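Local coordinates for protein beta sliding clamp (Pseudomonas aeruginosa, PDB 6AMS) that probably forms a head-to-tail dimeric ring around DNA that tethers DNA polymerases and other proteins to it and makes synthesis processive, at residues V51-R56 against G229-T234; S133-L138 against R206-Q211; L159-G164 against Q189-V194; Q193-R198 against K236-K241. One frame throughout, in Å; residues are numbered along the deposited sequence.

How the contacts relate
Contact 1 and contact 3 are both antiparallel strand pairs, but in different sheets: contact 1 joins the N-terminal and central domains at the middle of one, contact 3 pairs an outermost strand of the other with its neighbour. Contact 4 uses that same strand 192-197, sharing Gln193 and Val194, yet binds a loop with a single backbone bond and mainly apolar packing. Contact 2 has no hydrogen bond across it and sets helix 132-142 against the end of helix 198-207 and the turn after it, part buried leucine, part arginine nearer solvent. It touches contact 1, where Leu207 packs on Leu53, Phe231 and Phe233. Contacts 1 and 3 each have a mainly apolar face and a face with polar side chains; none is wholly buried.

Contact 1 (V51-R56 against G229-T234); sequences VELVGR and GEFTFT
Thr234 O is gripped twice from the neighbouring strand: the N-H of Glu52 reaches it nearly straight (167°) with N 2.7 Å from the oxygen, and the CA of Val51 adds a weaker C-H...O contact, 3.2 Å from CA to that same Thr234 O. This carbonyl belongs to an antiparallel ladder across a domain boundary. Strand 51-58 of the N-terminal domain and strand 231-236 of the central domain are the two middle strands of one continuous sheet, the kind of seam that joins domains in this family of ring-forming proteins. Glu52 with Thr234 and Val54 with Thr232 are hydrogen-bonded pairs; Leu53 with Phe233 is a non-hydrogen-bonded one.

On the face of Leu53, Phe231 and Phe233 the packing is apolar. With its CG anti to the backbone N (chi1 -171°), Leu53 carries CD1 to 3.9 Å from Phe231 CB, and that methyl also lies at the edge of the Phe233 ring. Val51 CG1 comes obliquely to Phe233 CE2, 3.7 Å away. Leu204 and Leu207 of helix 198-207 cover this face.

On the opposite face of the sheet, Val54 and Thr232 stand side by side, CB to OG1 3.2 Å. The Arg56 guanidinium crosses Thr232 at about a right angle, with Val54 CG1 over one of its faces. Its NH1 donates to Thr232 OG1 over 3.1 Å, the hydroxyl oxygen sitting 16° out of the guanidinium plane.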
# COMPACT_ATOMS: atom_id res chain seq x y z
N VAL A 51 13.05 12.77 18.00
CA VAL A 51 12.75 11.58 18.77
C VAL A 51 13.95 10.66 18.82
O VAL A 51 14.64 10.48 17.82
CB VAL A 51 11.55 10.85 18.12
CG1 VAL A 51 11.40 9.42 18.62
CG2 VAL A 51 10.27 11.63 18.33
N GLU A 52 14.24 10.12 19.99
CA GLU A 52 15.32 9.16 20.12
C GLU A 52 14.73 7.87 20.68
O GLU A 52 13.99 7.89 21.65
CB GLU A 52 16.43 9.68 21.03
CG GLU A 52 17.71 8.88 20.87
CD GLU A 52 18.79 9.31 21.84
OE1 GLU A 52 18.75 8.89 23.01
OE2 GLU A 52 19.70 10.05 21.41
N LEU A 53 15.05 6.75 20.04
CA LEU A 53 14.56 5.46 20.50
C LEU A 53 15.74 4.54 20.81
O LEU A 53 16.67 4.42 20.03
CB LEU A 53 13.63 4.84 19.46
CG LEU A 53 12.85 3.58 19.86
CD1 LEU A 53 12.11 3.78 21.17
CD2 LEU A 53 11.89 3.19 18.75
N VAL A 54 15.68 3.88 21.96
CA VAL A 54 16.74 2.98 22.39
C VAL A 54 16.22 1.58 22.69
O VAL A 54 15.23 1.41 23.40
CB VAL A 54 17.50 3.54 23.60
CG1 VAL A 54 18.58 2.59 24.06
CG2 VAL A 54 18.08 4.90 23.27
N GLY A 55 16.90 0.58 22.15
CA GLY A 55 16.55 -0.80 22.35
C GLY A 55 17.70 -1.51 23.05
O GLY A 55 18.85 -1.25 22.75
N ARG A 56 17.37 -2.36 24.01
CA ARG A 56 18.37 -3.11 24.76
C ARG A 56 18.21 -4.61 24.61
O ARG A 56 17.10 -5.13 24.70
CB ARG A 56 18.32 -2.73 26.24
CG ARG A 56 19.02 -1.43 26.56
CD ARG A 56 18.61 -0.92 27.93
NE ARG A 56 18.74 0.53 27.99
CZ ARG A 56 17.76 1.38 27.70
NH1 ARG A 56 17.97 2.68 27.77
NH2 ARG A 56 16.56 0.92 27.34
N GLY A 229 10.18 -2.09 29.45
CA GLY A 229 11.19 -3.10 29.48
C GLY A 229 11.94 -3.19 28.19
O GLY A 229 13.14 -3.37 28.19
N GLU A 230 11.24 -3.04 27.08
CA GLU A 230 11.86 -3.14 25.77
C GLU A 230 12.61 -1.90 25.31
O GLU A 230 13.73 -2.00 24.82
CB GLU A 230 10.79 -3.41 24.71
CG GLU A 230 9.92 -4.62 24.94
CD GLU A 230 8.81 -4.70 23.91
OE1 GLU A 230 8.17 -3.66 23.66
OE2 GLU A 230 8.58 -5.80 23.35
N PHE A 231 12.00 -0.74 25.48
CA PHE A 231 12.57 0.49 24.97
C PHE A 231 12.49 1.73 25.85
O PHE A 231 11.70 1.80 26.78
CB PHE A 231 11.84 0.83 23.67
CG PHE A 231 10.40 1.20 23.88
CD1 PHE A 231 10.06 2.48 24.24
CD2 PHE A 231 9.40 0.26 23.74
CE1 PHE A 231 8.74 2.83 24.45
CE2 PHE A 231 8.08 0.59 23.94
CZ PHE A 231 7.75 1.88 24.30
N THR A 232 13.32 2.71 25.52
CA THR A 232 13.31 4.00 26.17
C THR A 232 13.13 5.00 25.03
O THR A 232 13.95 5.08 24.12
CB THR A 232 14.55 4.31 27.01
OG1 THR A 232 15.73 4.17 26.22
CG2 THR A 232 14.64 3.39 28.20
N PHE A 233 12.04 5.73 25.08
CA PHE A 233 11.66 6.69 24.07
C PHE A 233 11.80 8.08 24.56
O PHE A 233 11.43 8.36 25.60
CB PHE A 233 10.21 6.38 23.68
CG PHE A 233 9.52 7.43 22.85
CD1 PHE A 233 8.99 8.55 23.42
CD2 PHE A 233 9.30 7.23 21.52
CE1 PHE A 233 8.34 9.48 22.67
CE2 PHE A 233 8.62 8.15 20.77
CZ PHE A 233 8.14 9.28 21.35
N THR A 234 12.39 8.96 23.80
CA THR A 234 12.53 10.35 24.20
C THR A 234 12.17 11.26 23.06
O THR A 234 12.62 11.07 21.94
CB THR A 234 13.97 10.65 24.70
OG1 THR A 234 14.26 9.83 25.83
CG2 THR A 234 14.08 12.09 25.16

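Contact 2 (S133-L138 against R206-Q211); sequences SKLRRL and RLLTEQ
Leu135 and Leu208 make the tight part of this contact, their side chains crossing at about a right angle. Leu208 CD1 sits 3.9 Å from Leu135 CG and touches Leu135 CD2 as well, and Val215 of strand 214-219 packs against both leucines from the sheet. Leu208 is the first residue past helix 198-207 and the centre of an inverse gamma turn, closed by a weak bond from Thr209 N to Leu207 O; the turn ends the helix while its central side chain still faces helix 132-142.

Toward solvent the fit loosens. Arg136 sets its CB 4.2 Å from Leu208 CD1, then runs on past the turn, its CD 3.9 Å from Leu208 O. The guanidinium lies with one face over Arg206 CA and with Leu208 O near its plane at the edge, but NH1 stays 3.9 Å from Arg206 O and makes no hydrogen bond across the contact. The NE of Arg136 is instead tied by a salt bridge to Asp140, one helical turn on, much as Arg206 pairs with Glu203. At the outer end Ser133 OG comes no nearer than 4.1 Å to the O of Gln211, whose side chain is poorly ordered.

A helix packed against the end of a second one in the same domain is consistent with the ring-shaped processivity-factor fold, in which helices line the hole for DNA and sheets form the outer layer.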
# COMPACT_ATOMS: atom_id res chain seq x y z
N SER A 133 -1.96 0.54 27.68
CA SER A 133 -3.24 0.61 26.98
C SER A 133 -4.00 1.90 27.29
O SER A 133 -4.67 2.45 26.43
CB SER A 133 -4.10 -0.62 27.27
OG SER A 133 -4.44 -0.70 28.64
N LYS A 134 -3.92 2.37 28.53
CA LYS A 134 -4.56 3.62 28.89
C LYS A 134 -3.92 4.81 28.18
O LYS A 134 -4.61 5.67 27.67
CB LYS A 134 -4.57 3.80 30.40
CG LYS A 134 -5.49 2.80 31.08
CD LYS A 134 -5.50 2.93 32.58
CE LYS A 134 -6.14 1.70 33.19
NZ LYS A 134 -5.87 1.61 34.64
N LEU A 135 -2.60 4.84 28.15
CA LEU A 135 -1.89 5.93 27.48
C LEU A 135 -2.13 5.85 25.98
O LEU A 135 -2.24 6.87 25.31
CB LEU A 135 -0.39 5.87 27.78
CG LEU A 135 0.45 6.90 27.02
CD1 LEU A 135 -0.12 8.30 27.15
CD2 LEU A 135 1.90 6.86 27.45
N ARG A 136 -2.21 4.64 25.45
CA ARG A 136 -2.45 4.44 24.03
C ARG A 136 -3.85 4.90 23.65
O ARG A 136 -4.07 5.45 22.58
CB ARG A 136 -2.25 2.98 23.63
CG ARG A 136 -2.77 2.70 22.24
CD ARG A 136 -1.98 1.64 21.51
NE ARG A 136 -2.14 1.81 20.07
CZ ARG A 136 -1.54 1.07 19.15
NH1 ARG A 136 -0.72 0.09 19.51
NH2 ARG A 136 -1.75 1.32 17.87
N ARG A 137 -4.80 4.64 24.54
CA ARG A 137 -6.16 5.05 24.32
C ARG A 137 -6.31 6.55 24.26
O ARG A 137 -7.06 7.05 23.45
CB ARG A 137 -7.07 4.48 25.38
CG ARG A 137 -8.51 4.88 25.16
CD ARG A 137 -9.44 3.83 25.70
NE ARG A 137 -9.33 3.74 27.15
CZ ARG A 137 -9.84 4.63 27.98
NH1 ARG A 137 -10.48 5.69 27.51
NH2 ARG A 137 -9.71 4.47 29.28
N LEU A 138 -5.60 7.27 25.11
CA LEU A 138 -5.69 8.71 25.10
C LEU A 138 -5.23 9.25 23.76
O LEU A 138 -5.85 10.14 23.21
CB LEU A 138 -4.82 9.31 26.19
CG LEU A 138 -5.27 9.25 27.64
CD1 LEU A 138 -4.14 9.67 28.55
CD2 LEU A 138 -6.48 10.13 27.85
N ARG A 206 2.09 3.73 18.64
CA ARG A 206 2.35 2.47 17.96
C ARG A 206 3.23 1.53 18.79
O ARG A 206 3.06 0.32 18.76
CB ARG A 206 2.95 2.72 16.57
CG ARG A 206 1.89 2.87 15.50
CD ARG A 206 2.49 3.10 14.12
NE ARG A 206 2.59 4.52 13.79
CZ ARG A 206 3.73 5.20 13.76
NH1 ARG A 206 4.87 4.59 14.04
NH2 ARG A 206 3.73 6.48 13.44
N LEU A 207 4.18 2.13 19.50
CA LEU A 207 5.11 1.42 20.38
C LEU A 207 4.47 0.72 21.56
O LEU A 207 4.99 -0.28 22.04
CB LEU A 207 6.20 2.37 20.89
CG LEU A 207 7.30 2.76 19.91
CD1 LEU A 207 8.35 3.60 20.61
CD2 LEU A 207 7.92 1.51 19.30
N LEU A 208 3.34 1.22 22.05
CA LEU A 208 2.70 0.64 23.23
C LEU A 208 1.82 -0.60 22.99
O LEU A 208 0.63 -0.60 23.27
CB LEU A 208 1.86 1.72 23.92
CG LEU A 208 2.61 2.98 24.36
CD1 LEU A 208 1.67 4.15 24.53
CD2 LEU A 208 3.39 2.73 25.63
N THR A 209 2.47 -1.67 22.55
CA THR A 209 1.78 -2.92 22.23
C THR A 209 1.57 -3.90 23.39
O THR A 209 0.78 -4.82 23.25
CB THR A 209 2.52 -3.65 21.11
OG1 THR A 209 3.88 -3.87 21.50
CG2 THR A 209 2.50 -2.82 19.85
N GLU A 210 2.22 -3.69 24.53
CA GLU A 210 2.04 -4.64 25.63
C GLU A 210 0.76 -4.30 26.35
O GLU A 210 0.69 -3.32 27.09
CB GLU A 210 3.19 -4.56 26.62
CG GLU A 210 4.58 -4.66 26.04
CD GLU A 210 5.64 -4.61 27.11
OE1 GLU A 210 6.63 -3.88 26.94
OE2 GLU A 210 5.47 -5.28 28.14
N GLN A 211 -0.24 -5.15 26.16
CA GLN A 211 -1.56 -4.95 26.75
C GLN A 211 -1.61 -5.01 28.28
O GLN A 211 -2.33 -4.24 28.92
CB GLN A 211 -2.59 -5.82 26.05
CG GLN A 211 -2.90 -5.29 24.65
CD GLN A 211 -3.42 -6.33 23.70
OE1 GLN A 211 -3.50 -7.51 24.02
NE2 GLN A 211 -3.81 -5.90 22.51

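Contact 3 (L159-G164 against Q189-V194); sequences LLEVNG and QDRHQV
Strands 159-163 and 192-194 run antiparallel, their axes 4.7 Å apart at closest and 172° between their directions. Leu160 with Val194 and Val162 with His192 are the hydrogen-bonded pairs, each closed by two backbone bonds. Glu161 and Gln193 form the non-hydrogen-bonded pair between them, and there the strands draw together to 4.4 Å from CA to CA.

Those two side chains lie alongside each other, pointing the same way, with carboxylate and amide planes only 8° apart. Gln193 NE2 gives a 2.6 Å hydrogen bond to Glu161 OE1, which receives it on its anti lone pair, within the plane of the amide. The same oxygen shares a weak hydrogen bond with Tyr245 OH, so several groups crowd round it. Arg191, folded at chi3 (60°), lays a guanidinium face over this pair: Gln193 NE2 stands 3.3 Å above the centre of that plane. Glu161 OE1 is over the face too, 4.1 Å from Arg191 NE, a placement in which charge attraction can act although no N-H points at the oxygen.

Within the eight-stranded sheet that runs from the central into the C-terminal domain, strand 192-197 is outermost in this chain, and strands 166-172 and 176-183 intervene in sequence before it pairs with 157-163. Leu159 CD1 packs on Gln193 CB at 3.8 Å. On the other face Leu160 CB meets Val194 CG2 at 3.9 Å, while Leu219 of strand 214-219 touches Val162 and Val194. Farther along, the Asn163 amide stands perpendicular to the Arg191 guanidinium, with Asn163 CG 3.6 Å from Arg191 CG.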
# COMPACT_ATOMS: atom_id res chain seq x y z
N LEU A 159 -1.25 17.87 23.19
CA LEU A 159 -1.10 18.32 24.56
C LEU A 159 -1.32 17.10 25.43
O LEU A 159 -2.31 16.40 25.24
CB LEU A 159 -2.15 19.35 24.90
CG LEU A 159 -2.19 19.73 26.37
CD1 LEU A 159 -1.00 20.58 26.72
CD2 LEU A 159 -3.47 20.45 26.69
N LEU A 160 -0.42 16.85 26.38
CA LEU A 160 -0.70 15.93 27.48
C LEU A 160 -0.65 16.75 28.75
O LEU A 160 0.33 17.45 28.98
CB LEU A 160 0.31 14.78 27.57
CG LEU A 160 0.51 13.91 26.35
CD1 LEU A 160 1.75 13.06 26.61
CD2 LEU A 160 -0.75 13.07 26.08
N GLU A 161 -1.69 16.61 29.57
CA GLU A 161 -1.87 17.44 30.76
C GLU A 161 -2.13 16.55 31.97
O GLU A 161 -3.00 15.66 31.92
CB GLU A 161 -3.08 18.35 30.55
CG GLU A 161 -3.50 19.20 31.75
CD GLU A 161 -4.78 19.95 31.47
OE1 GLU A 161 -4.69 21.07 30.91
OE2 GLU A 161 -5.86 19.42 31.82
N VAL A 162 -1.39 16.80 33.04
CA VAL A 162 -1.66 16.18 34.32
C VAL A 162 -2.21 17.23 35.29
O VAL A 162 -1.62 18.31 35.47
CB VAL A 162 -0.39 15.56 34.92
CG1 VAL A 162 -0.71 14.92 36.26
CG2 VAL A 162 0.20 14.56 33.94
N ASN A 163 -3.34 16.91 35.91
CA ASN A 163 -4.02 17.86 36.81
C ASN A 163 -4.93 17.14 37.75
O ASN A 163 -5.76 16.33 37.32
CB ASN A 163 -4.86 18.86 36.02
CG ASN A 163 -5.21 20.10 36.83
OD1 ASN A 163 -4.73 20.28 37.94
ND2 ASN A 163 -6.04 20.96 36.25
N GLY A 164 -4.80 17.46 39.03
CA GLY A 164 -5.36 16.60 40.06
C GLY A 164 -4.70 15.26 39.84
O GLY A 164 -3.48 15.20 39.67
N GLN A 189 -0.30 17.56 42.40
CA GLN A 189 0.81 18.48 42.32
C GLN A 189 0.31 19.67 41.53
O GLN A 189 -0.87 19.95 41.51
CB GLN A 189 1.96 17.83 41.61
N ASP A 190 1.20 20.45 40.95
CA ASP A 190 0.70 21.52 40.11
C ASP A 190 0.32 21.01 38.71
O ASP A 190 0.56 19.87 38.35
CB ASP A 190 1.62 22.71 40.06
CG ASP A 190 1.62 23.44 41.34
OD1 ASP A 190 0.73 23.23 42.18
OD2 ASP A 190 2.55 24.24 41.52
N ARG A 191 -0.37 21.83 37.96
CA ARG A 191 -0.69 21.41 36.61
C ARG A 191 0.58 21.26 35.77
O ARG A 191 1.51 22.02 35.86
CB ARG A 191 -1.69 22.33 35.96
CG ARG A 191 -2.57 21.62 34.97
CD ARG A 191 -3.42 22.59 34.20
NE ARG A 191 -2.58 23.53 33.48
CZ ARG A 191 -3.02 24.59 32.83
NH1 ARG A 191 -2.17 25.37 32.22
NH2 ARG A 191 -4.31 24.87 32.82
N HIS A 192 0.63 20.23 34.98
CA HIS A 192 1.74 19.98 34.15
C HIS A 192 1.20 19.78 32.75
O HIS A 192 0.31 18.96 32.56
CB HIS A 192 2.47 18.74 34.60
CG HIS A 192 3.50 18.98 35.65
ND1 HIS A 192 3.36 18.53 36.93
CD2 HIS A 192 4.68 19.63 35.61
CE1 HIS A 192 4.40 18.91 37.64
NE2 HIS A 192 5.22 19.57 36.86
N GLN A 193 1.72 20.54 31.81
CA GLN A 193 1.34 20.43 30.43
C GLN A 193 2.54 20.28 29.54
O GLN A 193 3.53 20.91 29.77
CB GLN A 193 0.57 21.64 29.99
CG GLN A 193 -0.77 21.85 30.67
CD GLN A 193 -1.61 22.90 30.01
OE1 GLN A 193 -1.12 23.86 29.48
NE2 GLN A 193 -2.88 22.71 30.03
N VAL A 194 2.46 19.36 28.60
CA VAL A 194 3.49 19.23 27.55
C VAL A 194 2.84 19.08 26.19
O VAL A 194 1.74 18.55 26.08
CB VAL A 194 4.47 18.04 27.79
CG1 VAL A 194 5.20 18.21 29.11
CG2 VAL A 194 3.76 16.68 27.73

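Contact 4 (Q193-R198 against K236-K241); sequences QVIVPR and KLVDGK
Loop 236-241 passes residues 194-197 of the strand at a steep angle, 118° between their end-to-end directions, and one backbone bond ties them: Val238 N to Ile195 O, 2.8 Å and nearly straight at 172°.

Side chains close in around that bond. Val238 CB lies against Ile195 CG2 at 3.5 Å. Val238 CG2, anti to the carbonyl carbon, reaches Pro197 CD at 3.3 Å, where the two side chains slide past each other in opposite directions. The Pro197 ring also rests on the loop backbone, with CD 3.2 Å from Lys236 O. At its far end Ile195 puts CD1 3.6 Å from Gly240 O. Leu237 takes the other flank: its two methyls fork over Val194 CB, and CD1 touches Val194 CG1 at 3.7 Å, while Ile224 of strand 223-227 packs against the same leucine.

Pro197 is the N-cap residue of helix 198-207, so the loop touches the chain where strand passes into helix. The loop leaves strand 231-236 of one sheet and lies against strand 192-197, the edge strand of the other within this chain; the contact thus joins the two sheets of the central domain in the ring-shaped processivity-factor fold.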
# COMPACT_ATOMS: atom_id res chain seq x y z
N GLN A 193 1.72 20.54 31.81
CA GLN A 193 1.34 20.43 30.43
C GLN A 193 2.54 20.28 29.54
O GLN A 193 3.53 20.91 29.77
CB GLN A 193 0.57 21.64 29.99
CG GLN A 193 -0.77 21.85 30.67
CD GLN A 193 -1.61 22.90 30.01
OE1 GLN A 193 -1.12 23.86 29.48
NE2 GLN A 193 -2.88 22.71 30.03
N VAL A 194 2.46 19.36 28.60
CA VAL A 194 3.49 19.23 27.55
C VAL A 194 2.84 19.08 26.19
O VAL A 194 1.74 18.55 26.08
CB VAL A 194 4.47 18.04 27.79
CG1 VAL A 194 5.20 18.21 29.11
CG2 VAL A 194 3.76 16.68 27.73
N ILE A 195 3.53 19.54 25.15
CA ILE A 195 3.08 19.43 23.79
C ILE A 195 4.08 18.53 23.08
O ILE A 195 5.23 18.92 22.88
CB ILE A 195 3.02 20.81 23.10
CG1 ILE A 195 2.16 21.77 23.92
CG2 ILE A 195 2.46 20.63 21.69
CD1 ILE A 195 2.37 23.22 23.59
N VAL A 196 3.65 17.31 22.78
CA VAL A 196 4.50 16.36 22.12
C VAL A 196 4.26 16.48 20.64
O VAL A 196 3.13 16.38 20.19
CB VAL A 196 4.14 14.92 22.54
CG1 VAL A 196 5.06 13.92 21.87
CG2 VAL A 196 4.19 14.78 24.05
N PRO A 197 5.30 16.79 19.85
CA PRO A 197 5.14 16.89 18.41
C PRO A 197 4.48 15.69 17.76
O PRO A 197 4.70 14.54 18.12
CB PRO A 197 6.58 17.03 17.92
CG PRO A 197 7.36 17.50 19.10
CD PRO A 197 6.44 17.58 20.29
N ARG A 198 3.67 16.01 16.77
CA ARG A 198 2.90 15.05 16.00
C ARG A 198 3.58 13.72 15.64
O ARG A 198 3.02 12.66 15.89
CB ARG A 198 2.43 15.73 14.72
CG ARG A 198 2.02 14.76 13.65
CD ARG A 198 1.74 15.44 12.33
NE ARG A 198 0.90 14.56 11.54
CZ ARG A 198 -0.42 14.59 11.58
NH1 ARG A 198 -1.04 15.48 12.34
NH2 ARG A 198 -1.13 13.74 10.85
N LYS A 236 11.51 15.47 21.94
CA LYS A 236 11.56 16.89 22.22
C LYS A 236 10.10 17.38 22.23
O LYS A 236 9.25 16.82 21.62
CB LYS A 236 12.30 17.67 21.14
CG LYS A 236 13.78 17.79 21.33
CD LYS A 236 14.37 18.55 20.17
CE LYS A 236 15.68 19.23 20.53
NZ LYS A 236 15.98 20.44 19.72
N LEU A 237 9.85 18.45 22.93
CA LEU A 237 8.54 19.04 23.07
C LEU A 237 8.47 20.30 22.25
O LEU A 237 9.50 20.88 21.90
CB LEU A 237 8.28 19.41 24.53
CG LEU A 237 8.36 18.29 25.55
CD1 LEU A 237 8.11 18.87 26.91
CD2 LEU A 237 7.37 17.21 25.24
N VAL A 238 7.23 20.70 21.98
CA VAL A 238 6.93 21.90 21.24
C VAL A 238 7.01 23.05 22.23
O VAL A 238 6.36 23.05 23.27
CB VAL A 238 5.54 21.84 20.61
CG1 VAL A 238 5.25 23.11 19.82
CG2 VAL A 238 5.41 20.62 19.71
N ASP A 239 7.85 24.00 21.88
CA ASP A 239 8.11 25.18 22.66
C ASP A 239 7.03 26.12 22.30
O ASP A 239 6.82 26.41 21.17
CB ASP A 239 9.41 25.75 22.18
CG ASP A 239 10.30 26.16 23.28
OD1 ASP A 239 9.84 26.30 24.40
OD2 ASP A 239 11.47 26.37 22.99
N GLY A 240 6.36 26.64 23.29
CA GLY A 240 5.25 27.50 23.04
C GLY A 240 4.13 27.12 23.96
O GLY A 240 4.17 26.12 24.64
N LYS A 241 3.07 27.91 23.97
CA LYS A 241 1.99 27.63 24.85
C LYS A 241 0.76 27.19 24.11
O LYS A 241 0.34 27.84 23.18
CB LYS A 241 1.71 28.82 25.75
CG LYS A 241 1.38 28.43 27.19
CD LYS A 241 1.06 29.62 28.08
CE LYS A 241 -0.25 30.26 27.67
NZ LYS A 241 -0.56 31.52 28.39